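Local structure of beta-n-acetylhexosaminidase (Streptococcus pneumoniae, 4AZG) at residues 141-146 with 186-191; 232-237 with 257-262; 281-286 with 330-335. The protein probably hydrolyses terminal non-reducing N-acetylhexosamine residues from glycans, as a beta-N-acetylhexosaminidase of glycoside hydrolase family 20. One frame throughout, in Å; residues are numbered along the deposited sequence.

All three contacts belong to the family 20 catalytic domain and follow one another in series along the chain, each closing before the next opens. Contacts 2 and 3 meet at the inhibitor OAN: Tyr258 of contact 2 lies against its phenyl ring, whereas Tyr281, Trp330 and Asp332 of contact 3 hold its sugar part. Their centres are 26 Å apart and their nearest atoms about 10 Å; they do not touch, but both contact the one ligand. Contact 1 stands further back, with the side chain of Thr190 about 9 Å from OAN. Its centre is 20 Å from that of contact 2, yet the nearest atoms of these two approach to about 6 Å without touching.

Contact 1: residues 141-146 with 186-191; sequences FDKVSK and ANDATS
Asp188 holds residues 141-146 through both oxygens of its carboxylate. Ser145 OG donates to Asp188 OD1 over 2.6 Å, and the backbone N of Lys146 donates to Asp188 OD2 over 2.6 Å in an almost straight bond, 178° at the hydrogen. Each oxygen uses its syn lone pair, so the two donors sit next to each other along the carboxylate and fix its rotation. Asp188 can present the group this way because its CG stands between the backbone N and the carbonyl carbon (chi1 72°). Thr147 OG1 adds a further bond to OD1. Lys143 bends at its last torsion (chi4 68°) and lays CE against Asp188 O, at 3.3 Å; its NZ stays 4.4 Å from Asp188 OD2, beyond a salt bridge, though its charge may still stabilise the carboxylate.

The Ala189 methyl packs on Ser145 CB and on Lys143 O, 3.7 Å from Ala189 CB. Further along, Asp142 N donates to Ala189 O at 3.2 Å. The Phe141 side chain runs alongside Thr190, its CD2 3.8 Å from Thr190 CG2, while CE2 reaches Ala186 CB. Thr190 OG1 is turned to its own segment, giving a bond to Ala186 O from above the carbonyl plane, on the face opposite Ala189 N. A water linking Asp142 OD2 to Ser191 OG closes the far end.

The short, weakly bonded helix 187-190, just past the ligand-binding Asp183 and Glu184, is fastened to the segment around strand 144-145 of this TIM-barrel domain by an aspartate receiving a hydroxyl and a backbone N-H.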
loop_
_atom_site.group_PDB
_atom_site.type_symbol
_atom_site.label_atom_id
_atom_site.label_comp_id
_atom_site.label_asym_id
_atom_site.label_seq_id
_atom_site.Cartn_x
_atom_site.Cartn_y
_atom_site.Cartn_z
ATOM N N PHE A 141 -18.768 19.548 7.842
ATOM C CA PHE A 141 -18.112 20.804 8.166
ATOM C C PHE A 141 -18.651 21.884 7.224
ATOM O O PHE A 141 -19.767 22.362 7.416
ATOM C CB PHE A 141 -16.576 20.707 8.085
ATOM C CG PHE A 141 -15.968 19.709 9.034
ATOM C CD1 PHE A 141 -15.886 19.981 10.397
ATOM C CD2 PHE A 141 -15.487 18.484 8.558
ATOM C CE1 PHE A 141 -15.331 19.062 11.257
ATOM C CE2 PHE A 141 -14.939 17.550 9.424
ATOM C CZ PHE A 141 -14.854 17.846 10.774
ATOM N N ASP A 142 -17.880 22.271 6.211
ATOM C CA ASP A 142 -18.347 23.309 5.287
ATOM C C ASP A 142 -19.400 22.759 4.346
ATOM O O ASP A 142 -20.185 23.494 3.748
ATOM C CB ASP A 142 -17.182 23.953 4.531
ATOM C CG ASP A 142 -16.284 24.783 5.448
ATOM O OD1 ASP A 142 -16.738 25.197 6.543
ATOM O OD2 ASP A 142 -15.124 25.020 5.073
ATOM N N LYS A 143 -19.398 21.445 4.226
ATOM C CA LYS A 143 -20.464 20.732 3.574
ATOM C C LYS A 143 -20.424 19.326 4.120
ATOM O O LYS A 143 -19.669 19.046 5.061
ATOM C CB LYS A 143 -20.369 20.796 2.043
ATOM C CG LYS A 143 -19.107 20.256 1.377
ATOM C CD LYS A 143 -19.070 20.771 -0.069
ATOM C CE LYS A 143 -18.133 19.997 -0.986
ATOM N NZ LYS A 143 -18.636 18.611 -1.232
ATOM N N VAL A 144 -21.276 18.465 3.584
ATOM C CA VAL A 144 -21.359 17.115 4.054
ATOM C C VAL A 144 -20.325 16.408 3.223
ATOM O O VAL A 144 -20.382 16.448 1.994
ATOM C CB VAL A 144 -22.755 16.513 3.827
ATOM C CG1 VAL A 144 -22.803 15.064 4.309
ATOM C CG2 VAL A 144 -23.801 17.357 4.540
ATOM N N SER A 145 -19.354 15.797 3.889
ATOM C CA SER A 145 -18.290 15.112 3.167
ATOM C C SER A 145 -18.859 13.938 2.403
ATOM O O SER A 145 -19.854 13.345 2.812
ATOM C CB SER A 145 -17.182 14.628 4.108
ATOM O OG SER A 145 -16.202 13.923 3.384
ATOM N N LYS A 146 -18.221 13.626 1.290
ATOM C CA LYS A 146 -18.503 12.415 0.565
ATOM C C LYS A 146 -17.444 11.334 0.814
ATOM O O LYS A 146 -17.589 10.213 0.337
ATOM C CB LYS A 146 -18.634 12.720 -0.931
ATOM C CG LYS A 146 -20.053 13.105 -1.294
ATOM C CD LYS A 146 -20.112 14.136 -2.398
ATOM C CE LYS A 146 -21.536 14.686 -2.539
ATOM N NZ LYS A 146 -21.615 16.011 -3.236
ATOM N N ALA A 186 -11.351 14.379 5.580
ATOM C CA ALA A 186 -12.328 15.362 5.086
ATOM C C ALA A 186 -11.778 16.451 4.152
ATOM O O ALA A 186 -12.220 17.589 4.205
ATOM C CB ALA A 186 -13.084 15.987 6.245
ATOM N N ASN A 187 -10.826 16.104 3.299
ATOM C CA ASN A 187 -10.328 17.067 2.308
ATOM C C ASN A 187 -11.434 17.761 1.473
ATOM O O ASN A 187 -11.410 18.989 1.275
ATOM C CB ASN A 187 -9.230 16.451 1.430
ATOM C CG ASN A 187 -9.685 15.187 0.673
ATOM O OD1 ASN A 187 -10.757 14.579 0.951
ATOM N ND2 ASN A 187 -8.855 14.773 -0.287
ATOM N N ASP A 188 -12.423 16.977 1.050
ATOM C CA ASP A 188 -13.500 17.441 0.178
ATOM C C ASP A 188 -14.438 18.465 0.825
ATOM O O ASP A 188 -15.099 19.219 0.114
ATOM C CB ASP A 188 -14.293 16.241 -0.379
ATOM C CG ASP A 188 -15.158 15.553 0.673
ATOM O OD1 ASP A 188 -14.682 15.336 1.805
ATOM O OD2 ASP A 188 -16.330 15.235 0.374
ATOM N N ALA A 189 -14.487 18.488 2.153
ATOM C CA ALA A 189 -15.436 19.296 2.915
ATOM C C ALA A 189 -14.764 20.401 3.746
ATOM O O ALA A 189 -15.448 21.129 4.473
ATOM C CB ALA A 189 -16.273 18.397 3.828
ATOM N N THR A 190 -13.433 20.504 3.657
ATOM C CA THR A 190 -12.666 21.506 4.396
ATOM C C THR A 190 -11.673 22.287 3.504
ATOM O O THR A 190 -10.801 23.027 4.015
ATOM C CB THR A 190 -11.874 20.861 5.545
ATOM O OG1 THR A 190 -10.884 19.971 5.000
ATOM C CG2 THR A 190 -12.794 20.112 6.493
ATOM N N SER A 191 -11.805 22.121 2.184
ATOM C CA SER A 191 -10.795 22.566 1.214
ATOM C C SER A 191 -9.407 22.074 1.629
ATOM O O SER A 191 -8.443 22.859 1.708
ATOM C CB SER A 191 -10.794 24.086 1.011
ATOM O OG SER A 191 -12.116 24.610 1.000
HETATM O O HOH W 1 -14.684 24.605 2.596
#

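Contact 2: residues 232-237 with 257-262; sequences FYYEDK and GYNLAS. With OAN (O-(2-acetamido-2-deoxy D-glucopyranosylidene) amino-N-phenylcarbamate), chain C.
The Tyr234 ring takes Asn259 O over one face, 3.4 Å above its plane and offset toward the rim, with Leu260 CD2 in plane at its edge. The same leucine methyl lies over one face of the Tyr258 ring, and the opposite face receives CAU of the inhibitor's phenyl group, 3.5 Å from Tyr258 CD2. Tyr258 OH is bonded to Asp230 and Trp195.

With CG anti to the backbone N (chi1 -175°), Tyr234 extends along residues 257-259 until its OH accepts from Asn259 N at 3.2 Å. Asn259 is the centre of an inverse gamma turn, and its carbonyl also takes Glu235 N at 2.8 Å. Both segments are loops following neighbouring parallel strands of the TIM barrel, 224-228 and 247-250, and through Tyr258 this packing reaches the ligand's phenyl group.

Glu235 CG rests 3.5 Å from Asn259 CB; the carboxylate and amide planes are nearly parallel, 11° apart, but Glu235 OE2 and Asn259 OD1, both acceptors, make no hydrogen bond. The Ala261 methyl sits 3.3 Å from Tyr233 O. Asp236 OD1 accepts from Ser262 N at 3.0 Å through its syn lone pair, while Ser262 OG caps helix 263-268 at Tyr265 N.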
loop_
_atom_site.group_PDB
_atom_site.type_symbol
_atom_site.label_atom_id
_atom_site.label_comp_id
_atom_site.label_asym_id
_atom_site.label_seq_id
_atom_site.Cartn_x
_atom_site.Cartn_y
_atom_site.Cartn_z
ATOM N N PHE A 232 -0.634 12.177 12.108
ATOM C CA PHE A 232 0.182 11.865 13.252
ATOM C C PHE A 232 0.956 13.104 13.683
ATOM O O PHE A 232 1.778 13.628 12.925
ATOM C CB PHE A 232 1.157 10.715 12.899
ATOM C CG PHE A 232 0.494 9.367 12.830
ATOM C CD1 PHE A 232 -0.321 9.031 11.766
ATOM C CD2 PHE A 232 0.669 8.443 13.848
ATOM C CE1 PHE A 232 -0.968 7.806 11.719
ATOM C CE2 PHE A 232 0.035 7.202 13.802
ATOM C CZ PHE A 232 -0.790 6.888 12.731
ATOM N N TYR A 233 0.698 13.563 14.904
ATOM C CA TYR A 233 1.429 14.671 15.503
ATOM C C TYR A 233 1.428 15.885 14.596
ATOM O O TYR A 233 2.449 16.550 14.431
ATOM C CB TYR A 233 2.856 14.247 15.849
ATOM C CG TYR A 233 2.865 13.276 16.986
ATOM C CD1 TYR A 233 2.607 13.708 18.285
ATOM C CD2 TYR A 233 3.073 11.918 16.770
ATOM C CE1 TYR A 233 2.571 12.825 19.333
ATOM C CE2 TYR A 233 3.062 11.027 17.829
ATOM C CZ TYR A 233 2.803 11.498 19.104
ATOM O OH TYR A 233 2.767 10.637 20.172
ATOM N N TYR A 234 0.271 16.162 14.004
ATOM C CA TYR A 234 0.062 17.328 13.147
ATOM C C TYR A 234 0.719 18.584 13.728
ATOM O O TYR A 234 0.646 18.831 14.937
ATOM C CB TYR A 234 -1.435 17.547 12.985
ATOM C CG TYR A 234 -1.789 18.655 12.028
ATOM C CD1 TYR A 234 -1.584 18.504 10.655
ATOM C CD2 TYR A 234 -2.318 19.865 12.500
ATOM C CE1 TYR A 234 -1.903 19.524 9.782
ATOM C CE2 TYR A 234 -2.649 20.877 11.632
ATOM C CZ TYR A 234 -2.431 20.703 10.276
ATOM O OH TYR A 234 -2.754 21.709 9.404
ATOM N N GLU A 235 1.376 19.363 12.866
ATOM C CA GLU A 235 2.080 20.587 13.284
ATOM C C GLU A 235 3.155 20.366 14.363
ATOM O O GLU A 235 3.476 21.298 15.093
ATOM C CB GLU A 235 1.082 21.659 13.770
ATOM C CG GLU A 235 0.457 22.462 12.649
ATOM C CD GLU A 235 -0.583 23.481 13.114
ATOM O OE1 GLU A 235 -1.417 23.194 14.035
ATOM O OE2 GLU A 235 -0.574 24.580 12.522
ATOM N N ASP A 236 3.708 19.157 14.451
ATOM C CA ASP A 236 4.755 18.856 15.431
ATOM C C ASP A 236 4.306 19.113 16.899
ATOM O O ASP A 236 5.128 19.512 17.727
ATOM C CB ASP A 236 6.054 19.666 15.145
ATOM C CG ASP A 236 6.679 19.379 13.766
ATOM O OD1 ASP A 236 6.366 18.379 13.104
ATOM O OD2 ASP A 236 7.517 20.173 13.331
ATOM N N LYS A 237 3.027 18.889 17.201
ATOM C CA LYS A 237 2.482 19.086 18.541
ATOM C C LYS A 237 2.219 17.716 19.140
ATOM O O LYS A 237 1.923 16.777 18.419
ATOM C CB LYS A 237 1.163 19.879 18.515
ATOM C CG LYS A 237 1.173 21.264 17.862
ATOM C CD LYS A 237 2.302 22.154 18.375
ATOM C CE LYS A 237 1.896 23.623 18.507
ATOM N NZ LYS A 237 1.489 24.240 17.212
ATOM N N GLY A 257 -0.839 25.616 4.752
ATOM C CA GLY A 257 -1.990 25.323 5.651
ATOM C C GLY A 257 -2.397 23.844 5.767
ATOM O O GLY A 257 -3.527 23.505 6.201
ATOM N N TYR A 258 -1.490 22.964 5.347
ATOM C CA TYR A 258 -1.618 21.531 5.570
ATOM C C TYR A 258 -0.302 21.156 6.248
ATOM O O TYR A 258 0.595 20.572 5.629
ATOM C CB TYR A 258 -1.833 20.796 4.230
ATOM C CG TYR A 258 -2.371 19.382 4.363
ATOM C CD1 TYR A 258 -3.635 19.145 4.915
ATOM C CD2 TYR A 258 -1.621 18.274 3.912
ATOM C CE1 TYR A 258 -4.129 17.853 5.054
ATOM C CE2 TYR A 258 -2.109 16.978 4.028
ATOM C CZ TYR A 258 -3.362 16.767 4.600
ATOM O OH TYR A 258 -3.863 15.485 4.735
ATOM N N ASN A 259 -0.199 21.554 7.523
ATOM C CA ASN A 259 1.077 21.586 8.269
ATOM C C ASN A 259 1.399 20.291 9.009
ATOM O O ASN A 259 1.415 20.226 10.246
ATOM C CB ASN A 259 1.147 22.777 9.240
ATOM C CG ASN A 259 0.725 24.092 8.608
ATOM O OD1 ASN A 259 -0.170 24.745 9.112
ATOM N ND2 ASN A 259 1.351 24.474 7.502
ATOM N N LEU A 260 1.669 19.272 8.210
ATOM C CA LEU A 260 2.010 17.954 8.694
ATOM C C LEU A 260 3.310 17.960 9.496
ATOM O O LEU A 260 4.221 18.752 9.230
ATOM C CB LEU A 260 2.114 16.990 7.504
ATOM C CG LEU A 260 0.949 17.049 6.496
ATOM C CD1 LEU A 260 1.131 15.976 5.441
ATOM C CD2 LEU A 260 -0.435 16.930 7.141
ATOM N N ALA A 261 3.380 17.072 10.480
ATOM C CA ALA A 261 4.635 16.736 11.148
ATOM C C ALA A 261 5.786 16.469 10.169
ATOM O O ALA A 261 5.616 15.788 9.144
ATOM C CB ALA A 261 4.445 15.529 12.047
ATOM N N SER A 262 6.964 16.997 10.502
ATOM C CA SER A 262 8.152 16.715 9.711
ATOM C C SER A 262 8.628 15.260 9.893
ATOM O O SER A 262 8.281 14.593 10.870
ATOM C CB SER A 262 9.254 17.701 10.057
ATOM O OG SER A 262 9.762 17.401 11.324
HETATM C CAH OAN C . -1.239 9.497 0.713
HETATM C CAG OAN C . -1.646 10.082 -0.645
HETATM O OAN OAN C . -0.878 10.035 -1.616
HETATM N NAI OAN C . -2.893 10.564 -0.667
HETATM C CAB OAN C . -3.545 11.146 -1.850
HETATM C CAC OAN C . -3.957 10.008 -2.809
HETATM O OAJ OAN C . -5.263 9.483 -2.503
HETATM C CAD OAN C . -3.843 10.452 -4.267
HETATM O OAK OAN C . -4.216 9.366 -5.091
HETATM C CAE OAN C . -2.395 10.843 -4.568
HETATM C CAF OAN C . -2.126 11.365 -5.946
HETATM O OAM OAN C . -2.797 12.609 -6.133
HETATM O OAL OAN C . -1.981 11.933 -3.782
HETATM C CAA OAN C . -2.612 12.154 -2.565
HETATM N NAY OAN C . -2.361 13.336 -1.994
HETATM O OAQ OAN C . -1.553 14.164 -2.746
HETATM C CAP OAN C . -1.644 15.476 -2.387
HETATM O OAR OAN C . -0.747 16.266 -2.692
HETATM N NAO OAN C . -2.729 15.823 -1.689
HETATM C CAS OAN C . -2.992 17.035 -1.165
HETATM C CAT OAN C . -3.007 17.152 0.240
HETATM C CAU OAN C . -3.276 18.369 0.856
HETATM C CAV OAN C . -3.547 19.476 0.058
HETATM C CAW OAN C . -3.541 19.378 -1.349
HETATM C CAX OAN C . -3.262 18.155 -1.974
HETATM O O HOH W 2 1.307 14.940 10.656
HETATM O O HOH W 3 -5.057 20.973 7.955
HETATM O O HOH W 4 -3.275 23.900 10.375
HETATM O O HOH W 5 9.760 19.398 12.887
HETATM O O HOH W 6 6.561 19.984 10.735
#

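Contact 3: residues 281-286 with 330-335. With OAN (O-(2-acetamido-2-deoxy D-glucopyranosylidene) amino-N-phenylcarbamate), chain C; EDO (1,2-ethanediol), chain K.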
loop_
_atom_site.group_PDB
_atom_site.type_symbol
_atom_site.label_atom_id
_atom_site.label_comp_id
_atom_site.label_asym_id
_atom_site.label_seq_id
_atom_site.Cartn_x
_atom_site.Cartn_y
_atom_site.Cartn_z
ATOM N N TYR A 281 5.257 9.614 -7.254
ATOM C CA TYR A 281 3.845 9.426 -7.630
ATOM C C TYR A 281 3.588 9.462 -9.147
ATOM O O TYR A 281 4.160 10.278 -9.877
ATOM C CB TYR A 281 2.975 10.491 -6.966
ATOM C CG TYR A 281 2.618 10.226 -5.526
ATOM C CD1 TYR A 281 3.299 9.251 -4.775
ATOM C CD2 TYR A 281 1.625 10.971 -4.897
ATOM C CE1 TYR A 281 2.968 9.015 -3.449
ATOM C CE2 TYR A 281 1.287 10.745 -3.563
ATOM C CZ TYR A 281 1.958 9.765 -2.850
ATOM O OH TYR A 281 1.645 9.535 -1.531
ATOM N N TYR A 282 2.737 8.556 -9.615
ATOM C CA TYR A 282 2.167 8.641 -10.949
ATOM C C TYR A 282 0.659 8.414 -10.870
ATOM O O TYR A 282 0.201 7.431 -10.306
ATOM C CB TYR A 282 2.847 7.687 -11.959
ATOM C CG TYR A 282 2.096 7.651 -13.282
ATOM C CD1 TYR A 282 1.866 8.831 -14.013
ATOM C CD2 TYR A 282 1.547 6.470 -13.764
ATOM C CE1 TYR A 282 1.132 8.819 -15.194
ATOM C CE2 TYR A 282 0.819 6.449 -14.946
ATOM C CZ TYR A 282 0.610 7.624 -15.656
ATOM O OH TYR A 282 -0.111 7.604 -16.832
ATOM N N ILE A 283 -0.107 9.359 -11.415
ATOM C CA ILE A 283 -1.568 9.296 -11.388
ATOM C C ILE A 283 -1.958 8.912 -12.802
ATOM O O ILE A 283 -1.567 9.601 -13.751
ATOM C CB ILE A 283 -2.193 10.660 -11.032
ATOM C CG1 ILE A 283 -1.890 11.029 -9.591
ATOM C CG2 ILE A 283 -3.703 10.707 -11.294
ATOM C CD1 ILE A 283 -1.077 12.301 -9.470
ATOM N N LEU A 284 -2.703 7.818 -12.970
ATOM C CA LEU A 284 -2.977 7.352 -14.328
ATOM C C LEU A 284 -3.572 8.498 -15.136
ATOM O O LEU A 284 -4.509 9.179 -14.669
ATOM C CB LEU A 284 -3.923 6.148 -14.346
ATOM C CG LEU A 284 -3.672 4.944 -13.423
ATOM C CD1 LEU A 284 -4.843 3.980 -13.543
ATOM C CD2 LEU A 284 -2.355 4.259 -13.760
ATOM N N GLY A 285 -3.015 8.715 -16.330
ATOM C CA GLY A 285 -3.538 9.680 -17.283
ATOM C C GLY A 285 -3.091 11.120 -17.089
ATOM O O GLY A 285 -3.436 11.985 -17.903
ATOM N N GLN A 286 -2.325 11.393 -16.037
ATOM C CA GLN A 286 -1.834 12.750 -15.768
ATOM C C GLN A 286 -0.833 13.202 -16.846
ATOM O O GLN A 286 0.206 12.570 -17.040
ATOM C CB GLN A 286 -1.193 12.811 -14.372
ATOM C CG GLN A 286 -0.754 14.190 -13.938
ATOM C CD GLN A 286 -1.838 14.939 -13.187
ATOM O OE1 GLN A 286 -2.980 14.496 -13.127
ATOM N NE2 GLN A 286 -1.478 16.079 -12.590
ATOM N N TRP A 330 -1.383 5.834 -8.566
ATOM C CA TRP A 330 -2.699 6.271 -8.095
ATOM C C TRP A 330 -3.699 6.394 -9.224
ATOM O O TRP A 330 -3.332 6.539 -10.400
ATOM C CB TRP A 330 -2.578 7.611 -7.399
ATOM C CG TRP A 330 -1.647 7.597 -6.214
ATOM C CD1 TRP A 330 -0.332 8.046 -6.160
ATOM C CD2 TRP A 330 -1.944 7.115 -4.855
ATOM N NE1 TRP A 330 0.203 7.867 -4.902
ATOM C CE2 TRP A 330 -0.719 7.314 -4.072
ATOM C CE3 TRP A 330 -3.047 6.534 -4.245
ATOM C CZ2 TRP A 330 -0.646 6.975 -2.725
ATOM C CZ3 TRP A 330 -2.957 6.191 -2.898
ATOM C CH2 TRP A 330 -1.787 6.413 -2.154
ATOM N N ALA A 331 -4.984 6.342 -8.878
ATOM C CA ALA A 331 -6.034 6.396 -9.897
ATOM C C ALA A 331 -7.086 7.453 -9.574
ATOM O O ALA A 331 -8.282 7.204 -9.701
ATOM C CB ALA A 331 -6.656 5.022 -10.103
ATOM N N ASP A 332 -6.616 8.632 -9.152
ATOM C CA ASP A 332 -7.459 9.818 -8.871
ATOM C C ASP A 332 -8.659 9.972 -9.801
ATOM O O ASP A 332 -9.773 10.242 -9.346
ATOM C CB ASP A 332 -6.599 11.092 -8.885
ATOM C CG ASP A 332 -5.531 11.072 -7.805
ATOM O OD1 ASP A 332 -5.055 9.965 -7.449
ATOM O OD2 ASP A 332 -5.180 12.161 -7.286
ATOM N N ARG A 333 -8.434 9.840 -11.106
ATOM C CA ARG A 333 -9.548 9.744 -12.051
ATOM C C ARG A 333 -9.582 8.298 -12.518
ATOM O O ARG A 333 -8.817 7.902 -13.396
ATOM C CB ARG A 333 -9.374 10.687 -13.238
ATOM C CG ARG A 333 -8.910 12.087 -12.878
ATOM C CD ARG A 333 -8.473 12.827 -14.132
ATOM N NE ARG A 333 -7.232 13.563 -13.930
ATOM C CZ ARG A 333 -6.022 13.085 -14.211
ATOM N NH1 ARG A 333 -5.856 11.860 -14.719
ATOM N NH2 ARG A 333 -4.968 13.849 -13.999
ATOM N N PRO A 334 -10.451 7.487 -11.907
ATOM C CA PRO A 334 -10.408 6.039 -12.167
ATOM C C PRO A 334 -10.844 5.591 -13.572
ATOM O O PRO A 334 -10.541 4.459 -13.977
ATOM C CB PRO A 334 -11.286 5.458 -11.066
ATOM C CG PRO A 334 -12.196 6.572 -10.667
ATOM C CD PRO A 334 -11.454 7.853 -10.898
ATOM N N SER A 335 -11.500 6.471 -14.326
ATOM C CA SER A 335 -11.835 6.159 -15.728
ATOM C C SER A 335 -10.667 6.368 -16.724
ATOM O O SER A 335 -10.814 6.078 -17.918
ATOM C CB SER A 335 -13.031 6.994 -16.178
ATOM O OG SER A 335 -12.639 8.357 -16.213
HETATM C CAH OAN C . -1.239 9.497 0.713
HETATM C CAG OAN C . -1.646 10.082 -0.645
HETATM O OAN OAN C . -0.878 10.035 -1.616
HETATM N NAI OAN C . -2.893 10.564 -0.667
HETATM C CAB OAN C . -3.545 11.146 -1.850
HETATM C CAC OAN C . -3.957 10.008 -2.809
HETATM O OAJ OAN C . -5.263 9.483 -2.503
HETATM C CAD OAN C . -3.843 10.452 -4.267
HETATM O OAK OAN C . -4.216 9.366 -5.091
HETATM C CAE OAN C . -2.395 10.843 -4.568
HETATM C CAF OAN C . -2.126 11.365 -5.946
HETATM O OAM OAN C . -2.797 12.609 -6.133
HETATM O OAL OAN C . -1.981 11.933 -3.782
HETATM C CAA OAN C . -2.612 12.154 -2.565
HETATM N NAY OAN C . -2.361 13.336 -1.994
HETATM O OAQ OAN C . -1.553 14.164 -2.746
HETATM C CAP OAN C . -1.644 15.476 -2.387
HETATM O OAR OAN C . -0.747 16.266 -2.692
HETATM N NAO OAN C . -2.729 15.823 -1.689
HETATM C CAS OAN C . -2.992 17.035 -1.165
HETATM C CAT OAN C . -3.007 17.152 0.240
HETATM C CAU OAN C . -3.276 18.369 0.856
HETATM C CAV OAN C . -3.547 19.476 0.058
HETATM C CAW OAN C . -3.541 19.378 -1.349
HETATM C CAX OAN C . -3.262 18.155 -1.974
HETATM C C1 EDO K . 1.489 10.235 -20.383
HETATM O O1 EDO K . 0.804 11.488 -20.579
HETATM C C2 EDO K . 1.463 9.885 -18.894
HETATM O O2 EDO K . 1.958 10.998 -18.133
HETATM O O HOH W 7 -6.373 8.551 -12.782
#
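Trp330 meets both Tyr281 and the inhibitor OAN along its length. Its CB packs 4.1 Å from Ile283 CG1. CG, beside the backbone N and anti to the carbonyl carbon (chi1 -59°), carries the indole beneath the sugar: the ligand's CAE lies over one face of the indole, and its OAK meets CD2 and comes 3.2 Å from Trp330 CE3. CZ3 meets the ligand's CAC. On the pyrrole side, CD1 nears Tyr281 CG, and NE1 stands over the centre of the tyrosine ring, 3.1 Å above its plane, in a tilted edge-to-face pair, planes at 61°. CE2 lies near Tyr281 CZ and the ligand's acetamido oxygen. At the outer rim, CZ2 and CH2 border the acetamido group, whose oxygen OAN takes a hydrogen bond of 2.6 Å from Tyr281 OH.

Trp330 N donates to Tyr282 O, and Leu284 N to Trp330 O, in the parallel pairing of strand 282-283 with the end of strand 322-330.

Asp332 supplies the other end of the sugar site, accepting from OAK through OD1 at 2.6 Å and from OAM through OD2 at 2.7 Å.

Arg20, Asp183 and Glu184 complete the polar grip on the ligand. An indole under the sugar, a tyrosine on the acetamido oxygen and a carboxylate on the hydroxyls at the C-terminal end of a TIM barrel are characteristic of the family 20 hexosaminidase active site.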